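Quinone oxidoreductase (Thermus thermophilus, PDB 1IYZ) binds NADPH and probably uses it to reduce quinones. Local coordinates at residues A[28-33]-A[65-70]; A[35-40]-A[287-292]; A[132-137]-A[153-158]. All coordinates share one frame; numbering follows the deposited sequence.

Contact 1 of 3, residues A[28-33]-A[65-70]; sequences VVLRVE and GVVEGR
L30 overlaps the last residues of strand 62-67: its CD1 rests on the bare CA of G65 at 3.4 Å, while its CB meets CG2 of V67 at 3.6 Å. The CD1 contact occupies the space that a side chain on G65 would need. Next to it V67 sends CG1 across to CB of V28, the two valines meeting at about a right angle. This apolar row has a polar counterpart on the other face of the sheet, where R31 and V66 lie side by side and point the same way. R31 runs out extended and then turns at chi3 (90°), which brings NH1 to 3.4 Å from CB of V66. Its NH2 makes a salt bridge to OE2 of E33 at 3.5 Å, and E33 OE1 is in turn bridged to R71, so the carboxylate joins two arginines beside CG2 of V66. Between the two faces R31 and V66 form an antiparallel hydrogen-bonded pair: R31 N donates to V66 O at 3.0 Å (169°), and V66 N returns the bond to R31 O. From V67 to R70 a type I' turn makes a tight beta hairpin, linking strand 62-67 to strand 70-75. In the GroES-like region, strand 27-36 is thus flanked by strand 62-67 on one edge, while V28 and L30 bond through their backbones to V87 and V85 of strand 84-88.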
loop_
_atom_site.group_PDB
_atom_site.type_symbol
_atom_site.label_atom_id
_atom_site.label_comp_id
_atom_site.label_asym_id
_atom_site.label_seq_id
_atom_site.Cartn_x
_atom_site.Cartn_y
_atom_site.Cartn_z
ATOM N N VAL A 28 27.326 -13.636 21.626
ATOM C CA VAL A 28 28.097 -13.094 20.524
ATOM C C VAL A 28 27.857 -11.592 20.545
ATOM O O VAL A 28 26.839 -11.128 21.053
ATOM C CB VAL A 28 27.639 -13.670 19.147
ATOM C CG1 VAL A 28 27.846 -15.170 19.114
ATOM C CG2 VAL A 28 26.178 -13.325 18.880
ATOM N N VAL A 29 28.807 -10.833 20.024
ATOM C CA VAL A 29 28.657 -9.389 19.961
ATOM C C VAL A 29 28.382 -9.077 18.508
ATOM O O VAL A 29 29.208 -9.375 17.652
ATOM C CB VAL A 29 29.945 -8.654 20.355
ATOM C CG1 VAL A 29 29.753 -7.154 20.160
ATOM C CG2 VAL A 29 30.314 -8.976 21.796
ATOM N N LEU A 30 27.229 -8.498 18.203
ATOM C CA LEU A 30 26.972 -8.194 16.813
ATOM C C LEU A 30 27.114 -6.708 16.527
ATOM O O LEU A 30 26.889 -5.864 17.398
ATOM C CB LEU A 30 25.597 -8.723 16.380
ATOM C CG LEU A 30 24.273 -8.069 16.759
ATOM C CD1 LEU A 30 24.138 -6.713 16.076
ATOM C CD2 LEU A 30 23.135 -8.989 16.317
ATOM N N ARG A 31 27.536 -6.416 15.298
ATOM C CA ARG A 31 27.736 -5.058 14.827
ATOM C C ARG A 31 26.396 -4.588 14.295
ATOM O O ARG A 31 25.962 -5.033 13.232
ATOM C CB ARG A 31 28.769 -5.030 13.704
ATOM C CG ARG A 31 29.253 -3.636 13.369
ATOM C CD ARG A 31 30.168 -3.591 12.152
ATOM N NE ARG A 31 29.431 -3.400 10.906
ATOM C CZ ARG A 31 29.099 -4.375 10.068
ATOM N NH1 ARG A 31 29.440 -5.631 10.338
ATOM N NH2 ARG A 31 28.425 -4.092 8.955
ATOM N N VAL A 32 25.757 -3.691 15.047
ATOM C CA VAL A 32 24.446 -3.153 14.713
ATOM C C VAL A 32 24.373 -2.400 13.387
ATOM O O VAL A 32 25.269 -1.624 13.048
ATOM C CB VAL A 32 23.950 -2.220 15.836
ATOM C CG1 VAL A 32 22.674 -1.514 15.411
ATOM C CG2 VAL A 32 23.717 -3.018 17.098
ATOM N N GLU A 33 23.297 -2.636 12.639
ATOM C CA GLU A 33 23.088 -1.964 11.356
ATOM C C GLU A 33 21.773 -1.178 11.369
ATOM O O GLU A 33 21.681 -0.052 10.856
ATOM C CB GLU A 33 23.064 -2.985 10.214
ATOM C CG GLU A 33 24.403 -3.644 9.941
ATOM C CD GLU A 33 24.384 -4.526 8.694
ATOM O OE1 GLU A 33 23.621 -5.520 8.686
ATOM O OE2 GLU A 33 25.128 -4.228 7.724
ATOM N N GLY A 65 22.047 -6.885 12.952
ATOM C CA GLY A 65 23.463 -6.637 12.778
ATOM C C GLY A 65 24.220 -7.837 12.261
ATOM O O GLY A 65 23.630 -8.872 11.962
ATOM N N VAL A 66 25.538 -7.703 12.186
ATOM C CA VAL A 66 26.382 -8.766 11.667
ATOM C C VAL A 66 27.268 -9.482 12.676
ATOM O O VAL A 66 27.844 -8.876 13.583
ATOM C CB VAL A 66 27.288 -8.233 10.536
ATOM C CG1 VAL A 66 28.196 -9.345 10.024
ATOM C CG2 VAL A 66 26.431 -7.676 9.407
ATOM N N VAL A 67 27.369 -10.792 12.495
ATOM C CA VAL A 67 28.195 -11.636 13.341
ATOM C C VAL A 67 29.046 -12.474 12.401
ATOM O O VAL A 67 28.520 -13.274 11.624
ATOM C CB VAL A 67 27.355 -12.595 14.203
ATOM C CG1 VAL A 67 28.233 -13.205 15.279
ATOM C CG2 VAL A 67 26.175 -11.866 14.814
ATOM N N GLU A 68 30.359 -12.279 12.464
ATOM C CA GLU A 68 31.281 -13.025 11.618
ATOM C C GLU A 68 30.724 -13.249 10.207
ATOM O O GLU A 68 30.660 -14.380 9.723
ATOM C CB GLU A 68 31.619 -14.366 12.282
ATOM N N GLY A 69 30.308 -12.166 9.555
ATOM C CA GLY A 69 29.787 -12.279 8.205
ATOM C C GLY A 69 28.285 -12.435 8.026
ATOM O O GLY A 69 27.723 -11.884 7.086
ATOM N N ARG A 70 27.624 -13.181 8.905
ATOM C CA ARG A 70 26.183 -13.373 8.764
ATOM C C ARG A 70 25.360 -12.298 9.473
ATOM O O ARG A 70 25.698 -11.862 10.574
ATOM C CB ARG A 70 25.783 -14.759 9.271
#

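Contact 2 of 3, residues A[35-40]-A[287-292]; sequences VGLNFA and RALLDR. With NDP (NADPH dihydro-nicotinamide-adenine-dinucleotide phosphate), chain B.
F39 runs from the cofactor at its CB to L290 at the far end of its ring. Its CB sits beside the nicotinamide-side ribose, 3.6 Å from NDP C5D, and CG comes 3.7 Å from NDP C3D. With CG anti to the backbone N (chi1 -155°), the ring swings out toward the end of helix 282-290, where CE2 touches L290 CD2 at 3.7 Å; CZ meets the same methyl a little farther off. The two side chains cross at about a right angle, and CE2 also approaches C2A of the adenine, so one ring bridges both halves of the dinucleotide. The backbone N of F39 makes a weak bond to the phosphate oxygen O2N, whose position is less certain. L289 packs on the chain just before the F39 ring: CD1 lies 3.9 Å from L37 CB, and CD2 rests against the N38-F39 peptide. Farther along, R292 holds the other end of NADPH. The adenine carbon C5A stands 3.3 Å above one face of its guanidinium, while phosphorus P2B of the 2'-phosphate lies at the edge in plane; NE gives a weak bond to O3X and NH2 a less certain one to O2X. An alanine at R292 is likely to leave the 2'-phosphate short of a positive partner and the adenine without the guanidinium lying against it. N38 occupies the N-cap position of helix 39-46, but its side chain makes no capping bond; OD1 goes to K297 instead. The contact therefore lies where strand 27-36 runs into that helix, with the end of helix 282-290 packed on it and V298 of strand 297-301 beside both L37 and A288.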
loop_
_atom_site.group_PDB
_atom_site.type_symbol
_atom_site.label_atom_id
_atom_site.label_comp_id
_atom_site.label_asym_id
_atom_site.label_seq_id
_atom_site.Cartn_x
_atom_site.Cartn_y
_atom_site.Cartn_z
ATOM N N VAL A 35 17.978 -0.577 13.858
ATOM C CA VAL A 35 17.211 -0.792 15.078
ATOM C C VAL A 35 15.786 -0.365 14.763
ATOM O O VAL A 35 15.562 0.736 14.248
ATOM C CB VAL A 35 17.728 0.070 16.264
ATOM C CG1 VAL A 35 16.796 -0.084 17.455
ATOM C CG2 VAL A 35 19.132 -0.349 16.660
ATOM N N GLY A 36 14.827 -1.237 15.044
ATOM C CA GLY A 36 13.446 -0.883 14.790
ATOM C C GLY A 36 12.887 -0.309 16.074
ATOM O O GLY A 36 13.113 -0.875 17.141
ATOM N N LEU A 37 12.183 0.816 15.997
ATOM C CA LEU A 37 11.609 1.407 17.201
ATOM C C LEU A 37 10.179 0.921 17.423
ATOM O O LEU A 37 9.435 0.684 16.475
ATOM C CB LEU A 37 11.636 2.936 17.124
ATOM C CG LEU A 37 13.009 3.600 16.997
ATOM C CD1 LEU A 37 12.844 5.098 17.172
ATOM C CD2 LEU A 37 13.968 3.059 18.051
ATOM N N ASN A 38 9.809 0.778 18.689
ATOM C CA ASN A 38 8.486 0.303 19.067
ATOM C C ASN A 38 7.833 1.284 20.013
ATOM O O ASN A 38 8.511 2.105 20.627
ATOM C CB ASN A 38 8.611 -1.048 19.771
ATOM C CG ASN A 38 9.207 -2.116 18.878
ATOM O OD1 ASN A 38 8.564 -2.579 17.926
ATOM N ND2 ASN A 38 10.443 -2.514 19.175
ATOM N N PHE A 39 6.517 1.190 20.149
ATOM C CA PHE A 39 5.797 2.078 21.049
ATOM C C PHE A 39 6.239 1.766 22.466
ATOM O O PHE A 39 6.230 2.625 23.340
ATOM C CB PHE A 39 4.298 1.866 20.917
ATOM C CG PHE A 39 3.489 3.052 21.313
ATOM C CD1 PHE A 39 2.972 3.163 22.600
ATOM C CD2 PHE A 39 3.279 4.090 20.408
ATOM C CE1 PHE A 39 2.257 4.292 22.985
ATOM C CE2 PHE A 39 2.568 5.222 20.780
ATOM C CZ PHE A 39 2.054 5.326 22.075
ATOM N N ALA A 40 6.640 0.522 22.681
ATOM C CA ALA A 40 7.105 0.083 23.988
ATOM C C ALA A 40 8.337 0.882 24.411
ATOM O O ALA A 40 8.512 1.170 25.593
ATOM C CB ALA A 40 7.434 -1.417 23.955
ATOM N N ARG A 287 10.178 10.706 17.964
ATOM C CA ARG A 287 9.047 11.590 17.740
ATOM C C ARG A 287 8.137 11.012 16.654
ATOM O O ARG A 287 6.908 11.080 16.761
ATOM C CB ARG A 287 9.533 12.986 17.342
ATOM C CG ARG A 287 9.434 13.998 18.478
ATOM C CD ARG A 287 9.863 15.405 18.070
ATOM N NE ARG A 287 11.313 15.592 18.101
ATOM C CZ ARG A 287 12.074 15.765 17.021
ATOM N NH1 ARG A 287 11.530 15.777 15.804
ATOM N NH2 ARG A 287 13.386 15.933 17.164
ATOM N N ALA A 288 8.749 10.434 15.620
ATOM C CA ALA A 288 8.016 9.834 14.507
ATOM C C ALA A 288 7.051 8.759 15.010
ATOM O O ALA A 288 5.956 8.587 14.471
ATOM C CB ALA A 288 8.992 9.241 13.503
ATOM N N LEU A 289 7.463 8.035 16.047
ATOM C CA LEU A 289 6.616 7.003 16.639
ATOM C C LEU A 289 5.269 7.590 17.047
ATOM O O LEU A 289 4.237 6.930 16.947
ATOM C CB LEU A 289 7.281 6.415 17.885
ATOM C CG LEU A 289 8.187 5.195 17.740
ATOM C CD1 LEU A 289 8.836 4.898 19.083
ATOM C CD2 LEU A 289 7.374 4.002 17.250
ATOM N N LEU A 290 5.290 8.837 17.509
ATOM C CA LEU A 290 4.080 9.505 17.963
ATOM C C LEU A 290 3.310 10.247 16.876
ATOM O O LEU A 290 2.175 10.674 17.105
ATOM C CB LEU A 290 4.429 10.453 19.111
ATOM C CG LEU A 290 5.130 9.727 20.266
ATOM C CD1 LEU A 290 5.406 10.682 21.419
ATOM C CD2 LEU A 290 4.254 8.566 20.730
ATOM N N ASP A 291 3.914 10.393 15.696
ATOM C CA ASP A 291 3.250 11.074 14.589
ATOM C C ASP A 291 2.213 10.181 13.922
ATOM O O ASP A 291 2.555 9.257 13.189
ATOM C CB ASP A 291 4.270 11.539 13.550
ATOM C CG ASP A 291 3.610 12.093 12.295
ATOM O OD1 ASP A 291 2.520 12.692 12.404
ATOM O OD2 ASP A 291 4.183 11.938 11.196
ATOM N N ARG A 292 0.941 10.469 14.172
ATOM C CA ARG A 292 -0.141 9.674 13.604
ATOM C C ARG A 292 -0.262 9.828 12.103
ATOM O O ARG A 292 -1.178 9.290 11.480
ATOM C CB ARG A 292 -1.467 10.022 14.270
ATOM C CG ARG A 292 -1.446 9.753 15.751
ATOM C CD ARG A 292 -2.830 9.744 16.357
ATOM N NE ARG A 292 -3.618 8.596 15.927
ATOM C CZ ARG A 292 -4.760 8.240 16.501
ATOM N NH1 ARG A 292 -5.222 8.946 17.518
ATOM N NH2 ARG A 292 -5.441 7.187 16.062
HETATM P PA NDP B . 2.604 1.483 14.733
HETATM O O1A NDP B . 3.429 1.783 13.824
HETATM O O2A NDP B . 1.245 0.744 14.646
HETATM O O5B NDP B . 2.003 2.966 15.502
HETATM C C5B NDP B . 0.911 3.119 16.370
HETATM C C4B NDP B . -0.301 3.466 15.561
HETATM O O4B NDP B . -1.344 3.316 16.516
HETATM C C3B NDP B . -0.422 4.909 15.052
HETATM O O3B NDP B . 0.281 5.041 13.789
HETATM C C2B NDP B . -1.925 5.146 15.095
HETATM O O2B NDP B . -2.460 4.820 13.819
HETATM C C1B NDP B . -2.445 4.172 16.240
HETATM N N9A NDP B . -2.925 5.071 17.300
HETATM C C8A NDP B . -4.179 5.231 17.727
HETATM N N7A NDP B . -4.218 6.176 18.675
HETATM C C5A NDP B . -2.971 6.573 18.802
HETATM C C6A NDP B . -2.535 7.574 19.659
HETATM N N6A NDP B . -3.351 8.245 20.465
HETATM N N1A NDP B . -1.228 7.839 19.619
HETATM C C2A NDP B . -0.363 7.180 18.799
HETATM N N3A NDP B . -0.796 6.222 17.975
HETATM C C4A NDP B . -2.125 5.911 17.963
HETATM O O3 NDP B . 2.931 0.860 16.133
HETATM P PN NDP B . 4.150 0.385 17.019
HETATM O O1N NDP B . 4.523 -1.014 16.945
HETATM O O2N NDP B . 4.462 1.315 18.156
HETATM O O5D NDP B . 2.894 -0.072 17.972
HETATM C C5D NDP B . 1.862 0.808 18.561
HETATM C C4D NDP B . 0.861 -0.044 19.411
HETATM O O4D NDP B . 1.193 -1.445 19.319
HETATM C C3D NDP B . 0.996 0.307 20.893
HETATM O O3D NDP B . -0.307 0.389 21.464
HETATM C C2D NDP B . 1.868 -0.798 21.433
HETATM O O2D NDP B . 1.829 -0.867 22.850
HETATM C C1D NDP B . 1.193 -1.987 20.659
HETATM N N1N NDP B . 2.028 -3.225 20.774
HETATM C C2N NDP B . 1.760 -4.005 21.926
HETATM C C3N NDP B . 2.533 -5.224 22.101
HETATM C C7N NDP B . 2.282 -6.087 23.288
HETATM O O7N NDP B . 3.137 -6.863 23.784
HETATM N N7N NDP B . 1.062 -6.072 23.890
HETATM C C4N NDP B . 3.494 -5.551 21.124
HETATM C C5N NDP B . 3.735 -4.777 20.015
HETATM C C6N NDP B . 3.003 -3.610 19.833
HETATM P P2B NDP B . -3.843 5.555 13.254
HETATM O O1X NDP B . -4.213 4.771 12.056
HETATM O O2X NDP B . -4.824 5.442 14.342
HETATM O O3X NDP B . -3.410 6.942 12.996
#

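Contact 3 of 3, residues A[132-137]-A[153-158]; sequences QAAAGA and VLAAAS. With NDP (NADPH dihydro-nicotinamide-adenine-dinucleotide phosphate), chain B.
The flat peptide joining A156 to A157 meets the turn of 132-137 at its oxygen. A134 N comes to A156 O at 2.9 Å, tilted about 26° out of the peptide plane and along an almost straight N-H...O line (174°), although the exact place of that nitrogen is less sure; Q132 CA adds a CA-H...O contact to the same oxygen. The Q132 amide, a second flat group, finds its partners outside the two segments, OE1 bonding V196 N and NE2 weakly E195 OE2. Next to the A156 carbonyl, A134 CB and A155 CB meet at 3.5 Å, and P166 of helix 164-169 touches both. The run of alanines probably lets the loop lie this close to the strand. Together the pieces form the opening beta-alpha-beta crossover of a Rossmann fold: strand 128-131, the glycine-bearing turn, helix 137-148 and strand 152-157, the two strands lying parallel and adjacent in the sheet. A type I turn from A133 to G136 delivers the chain to the helix, with G136 as its N-cap, and A137 N donates to NDP O1A at 2.7 Å. The pyrophosphate thus meets the helix's amino end, whose dipole would probably favour its negative charge, while G136, having no side chain, leaves room for O2A. A133 CB lies 3.4 Å from O4B of the adenosine ribose. At the strand's end S158 holds the 2'-phosphate with two bonds, to two of its oxygens. S158 OG, turned between the backbone N and the carbonyl carbon (chi1 83°), bonds NDP O3X at 2.7 Å. S158 N donates to NDP O1X at 3.0 Å, and R292 and Y177 pack against the serine.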
loop_
_atom_site.group_PDB
_atom_site.type_symbol
_atom_site.label_atom_id
_atom_site.label_comp_id
_atom_site.label_asym_id
_atom_site.label_seq_id
_atom_site.Cartn_x
_atom_site.Cartn_y
_atom_site.Cartn_z
ATOM N N GLN A 132 -6.887 -2.724 13.898
ATOM C CA GLN A 132 -6.869 -1.269 14.068
ATOM C C GLN A 132 -5.458 -0.760 13.798
ATOM O O GLN A 132 -4.518 -1.562 13.715
ATOM C CB GLN A 132 -7.279 -0.884 15.483
ATOM C CG GLN A 132 -8.603 -1.457 15.950
ATOM C CD GLN A 132 -8.892 -1.065 17.386
ATOM O OE1 GLN A 132 -8.013 -1.147 18.246
ATOM N NE2 GLN A 132 -10.118 -0.636 17.654
ATOM N N ALA A 133 -5.306 0.561 13.667
ATOM C CA ALA A 133 -3.998 1.154 13.381
ATOM C C ALA A 133 -3.343 0.317 12.283
ATOM O O ALA A 133 -2.136 0.079 12.298
ATOM C CB ALA A 133 -3.138 1.150 14.628
ATOM N N ALA A 134 -4.167 -0.110 11.331
ATOM C CA ALA A 134 -3.760 -0.975 10.228
ATOM C C ALA A 134 -2.694 -0.482 9.254
ATOM O O ALA A 134 -2.289 -1.219 8.361
ATOM C CB ALA A 134 -4.995 -1.396 9.455
ATOM N N ALA A 135 -2.238 0.750 9.411
ATOM C CA ALA A 135 -1.224 1.281 8.513
ATOM C C ALA A 135 0.120 1.468 9.227
ATOM O O ALA A 135 1.041 2.079 8.680
ATOM C CB ALA A 135 -1.702 2.597 7.926
ATOM N N GLY A 136 0.229 0.925 10.438
ATOM C CA GLY A 136 1.452 1.058 11.203
ATOM C C GLY A 136 2.290 -0.202 11.200
ATOM O O GLY A 136 2.006 -1.143 10.456
ATOM N N ALA A 137 3.329 -0.231 12.033
ATOM C CA ALA A 137 4.196 -1.394 12.099
ATOM C C ALA A 137 3.409 -2.640 12.502
ATOM O O ALA A 137 3.343 -3.609 11.748
ATOM C CB ALA A 137 5.331 -1.143 13.068
ATOM N N VAL A 153 -9.794 -9.816 6.592
ATOM C CA VAL A 153 -9.339 -8.644 7.334
ATOM C C VAL A 153 -10.070 -7.328 7.070
ATOM O O VAL A 153 -10.111 -6.840 5.940
ATOM C CB VAL A 153 -7.846 -8.389 7.071
ATOM C CG1 VAL A 153 -7.382 -7.158 7.846
ATOM C CG2 VAL A 153 -7.039 -9.617 7.437
ATOM N N LEU A 154 -10.640 -6.762 8.130
ATOM C CA LEU A 154 -11.317 -5.470 8.059
ATOM C C LEU A 154 -10.284 -4.531 8.694
ATOM O O LEU A 154 -9.996 -4.634 9.892
ATOM C CB LEU A 154 -12.588 -5.468 8.907
ATOM C CG LEU A 154 -13.659 -4.402 8.638
ATOM C CD1 LEU A 154 -14.508 -4.225 9.884
ATOM C CD2 LEU A 154 -13.034 -3.081 8.265
ATOM N N ALA A 155 -9.715 -3.634 7.892
ATOM C CA ALA A 155 -8.697 -2.715 8.393
ATOM C C ALA A 155 -9.246 -1.366 8.811
ATOM O O ALA A 155 -10.134 -0.826 8.167
ATOM C CB ALA A 155 -7.602 -2.519 7.341
ATOM N N ALA A 156 -8.705 -0.830 9.901
ATOM C CA ALA A 156 -9.126 0.474 10.400
ATOM C C ALA A 156 -7.929 1.353 10.775
ATOM O O ALA A 156 -6.921 0.873 11.320
ATOM C CB ALA A 156 -10.050 0.308 11.598
ATOM N N ALA A 157 -8.054 2.641 10.468
ATOM C CA ALA A 157 -7.018 3.624 10.759
ATOM C C ALA A 157 -7.693 4.944 11.127
ATOM O O ALA A 157 -8.908 5.095 10.961
ATOM C CB ALA A 157 -6.117 3.810 9.543
ATOM N N SER A 158 -6.913 5.908 11.609
ATOM C CA SER A 158 -7.482 7.192 12.008
ATOM C C SER A 158 -7.638 8.202 10.874
ATOM O O SER A 158 -8.346 9.191 11.027
ATOM C CB SER A 158 -6.647 7.827 13.127
ATOM O OG SER A 158 -5.524 8.516 12.612
HETATM P PA NDP B . 2.604 1.483 14.733
HETATM O O1A NDP B . 3.429 1.783 13.824
HETATM O O2A NDP B . 1.245 0.744 14.646
HETATM O O5B NDP B . 2.003 2.966 15.502
HETATM C C5B NDP B . 0.911 3.119 16.370
HETATM C C4B NDP B . -0.301 3.466 15.561
HETATM O O4B NDP B . -1.344 3.316 16.516
HETATM C C3B NDP B . -0.422 4.909 15.052
HETATM O O3B NDP B . 0.281 5.041 13.789
HETATM C C2B NDP B . -1.925 5.146 15.095
HETATM O O2B NDP B . -2.460 4.820 13.819
HETATM C C1B NDP B . -2.445 4.172 16.240
HETATM N N9A NDP B . -2.925 5.071 17.300
HETATM C C8A NDP B . -4.179 5.231 17.727
HETATM N N7A NDP B . -4.218 6.176 18.675
HETATM C C5A NDP B . -2.971 6.573 18.802
HETATM C C6A NDP B . -2.535 7.574 19.659
HETATM N N6A NDP B . -3.351 8.245 20.465
HETATM N N1A NDP B . -1.228 7.839 19.619
HETATM C C2A NDP B . -0.363 7.180 18.799
HETATM N N3A NDP B . -0.796 6.222 17.975
HETATM C C4A NDP B . -2.125 5.911 17.963
HETATM O O3 NDP B . 2.931 0.860 16.133
HETATM P PN NDP B . 4.150 0.385 17.019
HETATM O O1N NDP B . 4.523 -1.014 16.945
HETATM O O2N NDP B . 4.462 1.315 18.156
HETATM O O5D NDP B . 2.894 -0.072 17.972
HETATM C C5D NDP B . 1.862 0.808 18.561
HETATM C C4D NDP B . 0.861 -0.044 19.411
HETATM O O4D NDP B . 1.193 -1.445 19.319
HETATM C C3D NDP B . 0.996 0.307 20.893
HETATM O O3D NDP B . -0.307 0.389 21.464
HETATM C C2D NDP B . 1.868 -0.798 21.433
HETATM O O2D NDP B . 1.829 -0.867 22.850
HETATM C C1D NDP B . 1.193 -1.987 20.659
HETATM N N1N NDP B . 2.028 -3.225 20.774
HETATM C C2N NDP B . 1.760 -4.005 21.926
HETATM C C3N NDP B . 2.533 -5.224 22.101
HETATM C C7N NDP B . 2.282 -6.087 23.288
HETATM O O7N NDP B . 3.137 -6.863 23.784
HETATM N N7N NDP B . 1.062 -6.072 23.890
HETATM C C4N NDP B . 3.494 -5.551 21.124
HETATM C C5N NDP B . 3.735 -4.777 20.015
HETATM C C6N NDP B . 3.003 -3.610 19.833
HETATM P P2B NDP B . -3.843 5.555 13.254
HETATM O O1X NDP B . -4.213 4.771 12.056
HETATM O O2X NDP B . -4.824 5.442 14.342
HETATM O O3X NDP B . -3.410 6.942 12.996
#

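Contact 1 is partly buried and lies well out from the middle of the chain, about 23 Å from its centre, whereas contacts 2 and 3 are buried and both touch NADPH. Contacts 1 and 2 share strand 27-36, one on its sheet pairing and the other at its exit into helix 39-46, with centres about 24 Å apart. Contact 3 belongs to the parallel Rossmann sheet; its centre is about 16 Å from that of contact 2, and R292 touching S158 ties the two together. The chemistry follows the place: paired strands and salt bridges in contact 1, apolar packing joined to an arginine on the 2'-phosphate in contact 2, backbone N-H groups and a serine hydroxyl on phosphate oxygens in contact 3.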